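Local coordinates for putative hemin ABC transport system, membrane protein (Burkholderia cenocepacia J2315, PDB 5B57) that probably forms the membrane-spanning subunit of an ABC transporter that imports heme into the cell, at residues A[266-271]-A[279-284]; A[127-132]-A[197-202]; A[84-89]-A[94-99]. One frame throughout, in Å; residues are numbered along the deposited sequence.

Contact 1: A[266-271]-A[279-284]; sequences LNALQL and LGVPVQ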
loop_
_atom_site.group_PDB
_atom_site.type_symbol
_atom_site.label_atom_id
_atom_site.label_comp_id
_atom_site.label_asym_id
_atom_site.label_seq_id
_atom_site.Cartn_x
_atom_site.Cartn_y
_atom_site.Cartn_z
ATOM N N LEU A 266 -11.249 -11.455 14.956
ATOM C CA LEU A 266 -10.051 -10.826 14.407
ATOM C C LEU A 266 -9.135 -11.847 13.758
ATOM O O LEU A 266 -8.490 -11.547 12.746
ATOM C CB LEU A 266 -9.295 -10.057 15.489
ATOM C CG LEU A 266 -9.881 -8.707 15.912
ATOM C CD1 LEU A 266 -9.202 -8.234 17.194
ATOM C CD2 LEU A 266 -9.737 -7.702 14.788
ATOM N N ASN A 267 -9.055 -13.055 14.322
ATOM C CA ASN A 267 -8.209 -14.064 13.700
ATOM C C ASN A 267 -8.763 -14.445 12.349
ATOM O O ASN A 267 -8.003 -14.597 11.391
ATOM C CB ASN A 267 -8.069 -15.293 14.586
ATOM C CG ASN A 267 -6.919 -15.171 15.558
ATOM O OD1 ASN A 267 -6.023 -14.343 15.375
ATOM N ND2 ASN A 267 -6.936 -15.993 16.607
ATOM N N ALA A 268 -10.094 -14.562 12.248
ATOM C CA ALA A 268 -10.727 -14.919 10.982
ATOM C C ALA A 268 -10.585 -13.805 9.955
ATOM O O ALA A 268 -10.411 -14.087 8.765
ATOM C CB ALA A 268 -12.199 -15.274 11.200
ATOM N N LEU A 269 -10.635 -12.549 10.405
ATOM C CA LEU A 269 -10.455 -11.388 9.536
ATOM C C LEU A 269 -9.042 -11.269 8.966
ATOM O O LEU A 269 -8.857 -10.647 7.911
ATOM C CB LEU A 269 -10.813 -10.135 10.313
ATOM C CG LEU A 269 -10.680 -8.828 9.568
ATOM C CD1 LEU A 269 -11.617 -8.855 8.379
ATOM C CD2 LEU A 269 -11.018 -7.705 10.534
ATOM N N GLN A 270 -8.045 -11.878 9.615
ATOM C CA GLN A 270 -6.687 -11.909 9.084
ATOM C C GLN A 270 -6.576 -12.707 7.801
ATOM O O GLN A 270 -5.503 -12.725 7.180
ATOM C CB GLN A 270 -5.752 -12.488 10.134
ATOM C CG GLN A 270 -5.651 -11.599 11.321
ATOM C CD GLN A 270 -5.537 -10.198 10.839
ATOM O OE1 GLN A 270 -4.570 -9.853 10.154
ATOM N NE2 GLN A 270 -6.567 -9.395 11.098
ATOM N N LEU A 271 -7.648 -13.358 7.394
ATOM C CA LEU A 271 -7.674 -14.280 6.281
ATOM C C LEU A 271 -8.091 -13.601 4.996
ATOM O O LEU A 271 -7.930 -14.172 3.912
ATOM C CB LEU A 271 -8.637 -15.410 6.651
ATOM C CG LEU A 271 -8.434 -16.837 6.239
ATOM C CD1 LEU A 271 -8.713 -17.622 7.448
ATOM C CD2 LEU A 271 -9.493 -17.134 5.258
ATOM N N LEU A 279 -17.080 -16.773 6.514
ATOM C CA LEU A 279 -17.044 -17.543 7.754
ATOM C C LEU A 279 -18.086 -17.090 8.776
ATOM O O LEU A 279 -18.181 -17.702 9.849
ATOM C CB LEU A 279 -15.641 -17.464 8.376
ATOM C CG LEU A 279 -14.566 -18.315 7.693
ATOM C CD1 LEU A 279 -13.156 -17.970 8.165
ATOM C CD2 LEU A 279 -14.844 -19.819 7.863
ATOM N N GLY A 280 -18.875 -16.038 8.482
ATOM C CA GLY A 280 -19.903 -15.538 9.384
ATOM C C GLY A 280 -19.518 -14.348 10.267
ATOM O O GLY A 280 -20.372 -13.858 11.026
ATOM N N VAL A 281 -18.269 -13.886 10.205
ATOM C CA VAL A 281 -17.798 -12.734 10.966
ATOM C C VAL A 281 -18.542 -11.513 10.449
ATOM O O VAL A 281 -18.516 -11.255 9.239
ATOM C CB VAL A 281 -16.277 -12.544 10.823
ATOM C CG1 VAL A 281 -15.807 -11.275 11.525
ATOM C CG2 VAL A 281 -15.532 -13.732 11.368
ATOM N N PRO A 282 -19.203 -10.780 11.277
ATOM C CA PRO A 282 -19.882 -9.536 10.843
ATOM C C PRO A 282 -18.915 -8.369 10.718
ATOM O O PRO A 282 -18.918 -7.442 11.516
ATOM C CB PRO A 282 -20.892 -9.300 11.964
ATOM C CG PRO A 282 -20.220 -9.873 13.150
ATOM C CD PRO A 282 -19.510 -11.106 12.674
ATOM N N VAL A 283 -18.083 -8.411 9.669
ATOM C CA VAL A 283 -16.884 -7.567 9.623
ATOM C C VAL A 283 -17.193 -6.072 9.750
ATOM O O VAL A 283 -16.328 -5.311 10.200
ATOM C CB VAL A 283 -16.052 -7.883 8.366
ATOM C CG1 VAL A 283 -16.609 -9.092 7.656
ATOM C CG2 VAL A 283 -15.955 -6.687 7.435
ATOM N N GLN A 284 -18.411 -5.632 9.414
ATOM C CA GLN A 284 -18.724 -4.225 9.628
ATOM C C GLN A 284 -18.932 -3.920 11.111
ATOM O O GLN A 284 -18.375 -2.947 11.633
ATOM C CB GLN A 284 -19.930 -3.828 8.785
ATOM C CG GLN A 284 -19.626 -3.956 7.306
ATOM C CD GLN A 284 -18.450 -3.073 6.927
ATOM O OE1 GLN A 284 -18.312 -1.966 7.457
ATOM N NE2 GLN A 284 -17.576 -3.566 6.048
#
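Ala268 points its methyl toward the chain that follows the next short helix, where two branched side chains meet it. Val281 comes in closest, with CG2 3.7 Å from Ala268 CB. Leu279 brings up its CD1 tip at 4.2 Å from the same Ala268 CB, so the methyl sits at the corner between two carbons that approach it roughly at right angles. Val281 holds its CG1 anti to the backbone N (chi1 175°), which leaves CG2 as the branch that faces Ala268. Leu279 has CG beside its own N and then runs out extended, carrying CD1 across to the helix. All three side chains are buried, and the contact is purely apolar.

At Gly280, between Leu279 and Val281, a positive phi of 97° ends helix 273-278 in a Schellman motif. Pro282 then centres an inverse gamma turn and stands as N-cap of helix 283-305. Behind the contact, Val281 also rests on Ala276 and Leu286, while Asn267 bonds to Asp326 and to the backbone of Gln327. Val281 and Gln270 each pack on an aromatic side chain of another protein's chain. Two short helices between helices 242-260 and 283-305, in touch with another protein's chain, are consistent with the cytoplasmic coupling loop of BtuCD-type importers, which meets the ATP-binding subunit.

Contact 2: A[127-132]-A[197-202]; sequences ALFRNP and PLLLLA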
loop_
_atom_site.group_PDB
_atom_site.type_symbol
_atom_site.label_atom_id
_atom_site.label_comp_id
_atom_site.label_asym_id
_atom_site.label_seq_id
_atom_site.Cartn_x
_atom_site.Cartn_y
_atom_site.Cartn_z
ATOM N N ALA A 127 -4.343 -6.264 13.509
ATOM C CA ALA A 127 -5.246 -7.283 12.982
ATOM C C ALA A 127 -6.328 -6.637 12.135
ATOM O O ALA A 127 -6.462 -6.932 10.948
ATOM C CB ALA A 127 -5.861 -8.105 14.115
ATOM N N LEU A 128 -7.075 -5.707 12.723
ATOM C CA LEU A 128 -8.163 -5.047 12.011
ATOM C C LEU A 128 -7.746 -4.546 10.626
ATOM O O LEU A 128 -8.491 -4.709 9.655
ATOM C CB LEU A 128 -8.696 -3.894 12.857
ATOM C CG LEU A 128 -9.839 -3.149 12.191
ATOM C CD1 LEU A 128 -11.040 -3.998 12.329
ATOM C CD2 LEU A 128 -10.055 -1.846 12.877
ATOM N N PHE A 129 -6.560 -3.945 10.506
ATOM C CA PHE A 129 -6.109 -3.439 9.208
ATOM C C PHE A 129 -5.295 -4.445 8.433
ATOM O O PHE A 129 -4.819 -4.111 7.344
ATOM C CB PHE A 129 -5.270 -2.168 9.354
ATOM C CG PHE A 129 -6.073 -0.973 9.703
ATOM C CD1 PHE A 129 -6.648 -0.204 8.714
ATOM C CD2 PHE A 129 -6.288 -0.633 11.021
ATOM C CE1 PHE A 129 -7.412 0.897 9.026
ATOM C CE2 PHE A 129 -7.062 0.465 11.342
ATOM C CZ PHE A 129 -7.624 1.231 10.330
ATOM N N ARG A 130 -5.091 -5.647 8.978
ATOM C CA ARG A 130 -4.317 -6.660 8.283
ATOM C C ARG A 130 -2.976 -6.080 7.874
ATOM O O ARG A 130 -2.509 -6.225 6.745
ATOM C CB ARG A 130 -5.085 -7.183 7.082
ATOM C CG ARG A 130 -5.862 -8.417 7.378
ATOM C CD ARG A 130 -7.006 -8.523 6.443
ATOM N NE ARG A 130 -7.871 -7.369 6.618
ATOM C CZ ARG A 130 -8.159 -6.516 5.638
ATOM N NH1 ARG A 130 -7.645 -6.716 4.417
ATOM N NH2 ARG A 130 -8.961 -5.478 5.876
ATOM N N ASN A 131 -2.375 -5.376 8.787
ATOM C CA ASN A 131 -1.169 -4.665 8.452
ATOM C C ASN A 131 -0.433 -4.318 9.730
ATOM O O ASN A 131 -0.986 -3.644 10.619
ATOM C CB ASN A 131 -1.502 -3.410 7.666
ATOM C CG ASN A 131 -0.288 -2.612 7.328
ATOM O OD1 ASN A 131 0.851 -3.069 7.468
ATOM N ND2 ASN A 131 -0.508 -1.406 6.870
ATOM N N PRO A 132 0.821 -4.750 9.846
ATOM C CA PRO A 132 1.590 -4.498 11.073
ATOM C C PRO A 132 1.907 -3.031 11.339
ATOM O O PRO A 132 2.364 -2.711 12.430
ATOM C CB PRO A 132 2.873 -5.287 10.818
ATOM C CG PRO A 132 2.987 -5.260 9.324
ATOM C CD PRO A 132 1.598 -5.511 8.866
ATOM N N PRO A 197 -9.775 2.281 3.913
ATOM C CA PRO A 197 -9.129 3.411 3.201
ATOM C C PRO A 197 -9.782 4.760 3.441
ATOM O O PRO A 197 -9.062 5.751 3.598
ATOM C CB PRO A 197 -9.223 3.006 1.719
ATOM C CG PRO A 197 -9.801 1.611 1.701
ATOM C CD PRO A 197 -9.762 1.060 3.101
ATOM N N LEU A 198 -11.125 4.825 3.488
ATOM C CA LEU A 198 -11.806 6.102 3.718
ATOM C C LEU A 198 -11.614 6.582 5.152
ATOM O O LEU A 198 -11.400 7.773 5.388
ATOM C CB LEU A 198 -13.301 5.991 3.386
ATOM C CG LEU A 198 -13.754 5.669 1.942
ATOM C CD1 LEU A 198 -15.242 5.777 1.789
ATOM C CD2 LEU A 198 -13.093 6.561 0.919
ATOM N N LEU A 199 -11.657 5.672 6.125
ATOM C CA LEU A 199 -11.322 6.065 7.490
ATOM C C LEU A 199 -9.964 6.743 7.551
ATOM O O LEU A 199 -9.782 7.727 8.270
ATOM C CB LEU A 199 -11.336 4.850 8.409
ATOM C CG LEU A 199 -11.108 5.265 9.847
ATOM C CD1 LEU A 199 -12.082 4.534 10.700
ATOM C CD2 LEU A 199 -9.708 4.926 10.260
ATOM N N LEU A 200 -8.996 6.228 6.796
ATOM C CA LEU A 200 -7.675 6.845 6.779
ATOM C C LEU A 200 -7.725 8.212 6.115
ATOM O O LEU A 200 -7.011 9.133 6.531
ATOM C CB LEU A 200 -6.679 5.923 6.074
ATOM C CG LEU A 200 -6.310 4.665 6.860
ATOM C CD1 LEU A 200 -5.301 3.829 6.077
ATOM C CD2 LEU A 200 -5.789 5.031 8.272
ATOM N N LEU A 201 -8.589 8.373 5.100
ATOM C CA LEU A 201 -8.708 9.662 4.415
ATOM C C LEU A 201 -9.438 10.701 5.279
ATOM O O LEU A 201 -9.008 11.858 5.366
ATOM C CB LEU A 201 -9.404 9.464 3.068
ATOM C CG LEU A 201 -8.689 9.996 1.811
ATOM C CD1 LEU A 201 -7.216 9.608 1.741
ATOM C CD2 LEU A 201 -9.386 9.483 0.574
ATOM N N ALA A 202 -10.530 10.319 5.940
ATOM C CA ALA A 202 -11.128 11.224 6.916
ATOM C C ALA A 202 -10.116 11.637 7.972
ATOM O O ALA A 202 -10.041 12.812 8.340
ATOM C CB ALA A 202 -12.342 10.569 7.578
#
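Ala127 O, two residues before the Phe129 that reaches across to Leu199 and Leu200, takes a hydrogen bond from Arg130 N at 2.7 Å and probably a second, modelled rather short, from the side-chain NE2 of Gln270. The first belongs to the Schellman motif that ends helix 94-128, a predicted transmembrane helix, with Arg130 at a positive phi of 53°. The second links the same carbonyl to the residue that follows helix 263-269.

From this helix end the Phe129 side chain is the group that reaches helix 196-220; the backbones stay well apart, with Phe129 CA 9.6 Å from Pro197 CA. Its CG lies beside the backbone N, anti to the carbonyl carbon (chi1 -73°), which throws the ring outward to the neighbouring helix. Leu199 meets the ring at its edge, near the ring plane, while Leu200 approaches obliquely from the adjoining position on the same helix turn. The ring therefore nudges up against two successive leucines, and the contact is small.

Leu199 also lies on Leu291 of helix 283-305, which Leu128 touches as well, so helix 283-305 meets both partners' helices through Leu291. Farther round helix 196-220, Leu198, Leu201 and Ala202 pack on Asn379, Leu375 and Leu376 of the second subunit, which places this helix at the dimer interface. Asn131 OD1 accepts from Leu133 N as in an Asx turn. At the contact itself, Phe129 CZ is 4.2 Å from Leu199 CD2 and Phe129 CE1 is 4.5 Å from Leu200 CG.

Contact 3: A[84-89]-A[94-99]; sequences WAALSG and QQARAV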
loop_
_atom_site.group_PDB
_atom_site.type_symbol
_atom_site.label_atom_id
_atom_site.label_comp_id
_atom_site.label_asym_id
_atom_site.label_seq_id
_atom_site.Cartn_x
_atom_site.Cartn_y
_atom_site.Cartn_z
ATOM N N TRP A 84 9.427 -2.786 51.303
ATOM C CA TRP A 84 8.422 -3.727 51.773
ATOM C C TRP A 84 7.882 -3.303 53.128
ATOM O O TRP A 84 6.685 -3.023 53.269
ATOM C CB TRP A 84 9.000 -5.122 51.859
ATOM C CG TRP A 84 7.941 -6.101 52.176
ATOM C CD1 TRP A 84 7.660 -6.653 53.392
ATOM C CD2 TRP A 84 6.985 -6.634 51.259
ATOM N NE1 TRP A 84 6.596 -7.517 53.279
ATOM C CE2 TRP A 84 6.166 -7.523 51.978
ATOM C CE3 TRP A 84 6.756 -6.457 49.891
ATOM C CZ2 TRP A 84 5.131 -8.228 51.380
ATOM C CZ3 TRP A 84 5.730 -7.163 49.296
ATOM C CH2 TRP A 84 4.930 -8.036 50.038
ATOM N N ALA A 85 8.768 -3.233 54.135
ATOM C CA ALA A 85 8.369 -2.828 55.487
ATOM C C ALA A 85 7.468 -1.592 55.489
ATOM O O ALA A 85 6.448 -1.573 56.183
ATOM C CB ALA A 85 9.606 -2.573 56.340
ATOM N N ALA A 86 7.821 -0.555 54.715
ATOM C CA ALA A 86 7.045 0.686 54.715
ATOM C C ALA A 86 5.637 0.468 54.173
ATOM O O ALA A 86 4.654 0.908 54.777
ATOM C CB ALA A 86 7.764 1.764 53.900
ATOM N N LEU A 87 5.516 -0.201 53.026
ATOM C CA LEU A 87 4.201 -0.412 52.424
ATOM C C LEU A 87 3.341 -1.368 53.220
ATOM O O LEU A 87 2.123 -1.387 53.033
ATOM C CB LEU A 87 4.327 -0.945 50.997
ATOM C CG LEU A 87 4.572 0.087 49.893
ATOM C CD1 LEU A 87 4.446 -0.624 48.583
ATOM C CD2 LEU A 87 3.589 1.255 49.990
ATOM N N SER A 88 3.944 -2.164 54.091
ATOM C CA SER A 88 3.228 -3.148 54.883
ATOM C C SER A 88 2.822 -2.644 56.253
ATOM O O SER A 88 2.346 -3.438 57.068
ATOM C CB SER A 88 4.084 -4.391 55.067
ATOM O OG SER A 88 5.205 -4.338 54.218
ATOM N N GLY A 89 3.046 -1.369 56.560
ATOM C CA GLY A 89 2.516 -0.770 57.767
ATOM C C GLY A 89 3.478 -0.538 58.907
ATOM O O GLY A 89 3.028 -0.154 59.992
ATOM N N GLN A 94 6.435 5.794 58.331
ATOM C CA GLN A 94 5.198 6.414 57.865
ATOM C C GLN A 94 5.455 7.370 56.706
ATOM O O GLN A 94 4.640 7.464 55.781
ATOM C CB GLN A 94 4.497 7.132 59.014
ATOM C CG GLN A 94 3.961 6.159 60.001
ATOM C CD GLN A 94 3.531 6.788 61.292
ATOM O OE1 GLN A 94 4.045 7.833 61.718
ATOM N NE2 GLN A 94 2.586 6.140 61.945
ATOM N N GLN A 95 6.580 8.078 56.726
ATOM C CA GLN A 95 6.873 8.948 55.601
ATOM C C GLN A 95 7.273 8.142 54.381
ATOM O O GLN A 95 6.922 8.508 53.253
ATOM C CB GLN A 95 7.962 9.942 55.962
ATOM C CG GLN A 95 8.547 10.623 54.771
ATOM C CD GLN A 95 9.349 11.819 55.148
ATOM O OE1 GLN A 95 8.924 12.614 55.988
ATOM N NE2 GLN A 95 10.529 11.961 54.549
ATOM N N ALA A 96 7.994 7.037 54.577
ATOM C CA ALA A 96 8.391 6.214 53.436
ATOM C C ALA A 96 7.178 5.584 52.756
ATOM O O ALA A 96 7.143 5.467 51.529
ATOM C CB ALA A 96 9.376 5.141 53.879
ATOM N N ARG A 97 6.174 5.175 53.531
ATOM C CA ARG A 97 4.938 4.684 52.929
ATOM C C ARG A 97 4.258 5.768 52.094
ATOM O O ARG A 97 3.680 5.478 51.037
ATOM C CB ARG A 97 3.999 4.169 54.011
ATOM C CG ARG A 97 2.680 3.684 53.476
ATOM C CD ARG A 97 1.931 2.839 54.484
ATOM N NE ARG A 97 0.796 2.135 53.892
ATOM C CZ ARG A 97 -0.367 2.713 53.601
ATOM N NH1 ARG A 97 -0.553 4.015 53.845
ATOM N NH2 ARG A 97 -1.346 1.992 53.057
ATOM N N ALA A 98 4.339 7.027 52.542
ATOM C CA ALA A 98 3.714 8.137 51.828
ATOM C C ALA A 98 4.427 8.445 50.507
ATOM O O ALA A 98 3.771 8.687 49.491
ATOM C CB ALA A 98 3.683 9.374 52.726
ATOM N N VAL A 99 5.762 8.456 50.495
ATOM C CA VAL A 99 6.479 8.647 49.237
ATOM C C VAL A 99 6.205 7.492 48.272
ATOM O O VAL A 99 6.034 7.703 47.066
ATOM C CB VAL A 99 7.991 8.819 49.502
ATOM C CG1 VAL A 99 8.775 8.666 48.208
ATOM C CG2 VAL A 99 8.279 10.170 50.149
#
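A corner between two helices brings Ala86, near the end of helix 80-87, against Ala96 and Arg97 in the first turn of the long helix 94-128. Gly89 ends the short helix in a Schellman motif (phi 104°), and a short link leads into helix 94-128, which sets off steeply to it. The fit is close because the facing side chains are small. Ala86 CB lies 3.7 Å from Ala96 CB, and the Ala86 and Arg97 backbones approach to 4.9 Å between their CA atoms.

Arg97 supplies most of the area on its helix. Its CG stands anti to the backbone N (chi1 178°) and the chain stays extended to NE, so the aliphatic part lies alongside the carbonyl of Ala86 and Leu87 covers it from the other helix, Leu87 CD2 being 4.3 Å from Arg97 CG. Leu87 packs on Leu100 and Leu101 too, while Ala96 rests on Tyr76. A bound decyl maltopyranoside detergent molecule is about 6 Å from the Arg97 side chain. The guanidinium presents its edge to the end of helix 80-87, with Leu87 O in its plane but 3.9 Å from Arg97 NE, too long for a hydrogen bond.

From the N terminus, contact 3 comes first and closes a short link, four residues between its segments, joining helix 80-87 to helix 94-128. That second helix then crosses the fold, and its far end opens contact 2, which bridges 64 residues to reach helix 196-220. Contact 1 follows later, spanning seven residues around helix 273-278. The three lie in series; none nests in or crosses another. Contacts 1 and 2 nevertheless sit side by side, centres about 15 Å apart, with Leu266 packing on Leu128 and Leu269 on Arg130. Contact 3 is on the opposite side of the chain's centre, about 50 Å from contact 1 between centres, linked to contact 2 by helix 94-128.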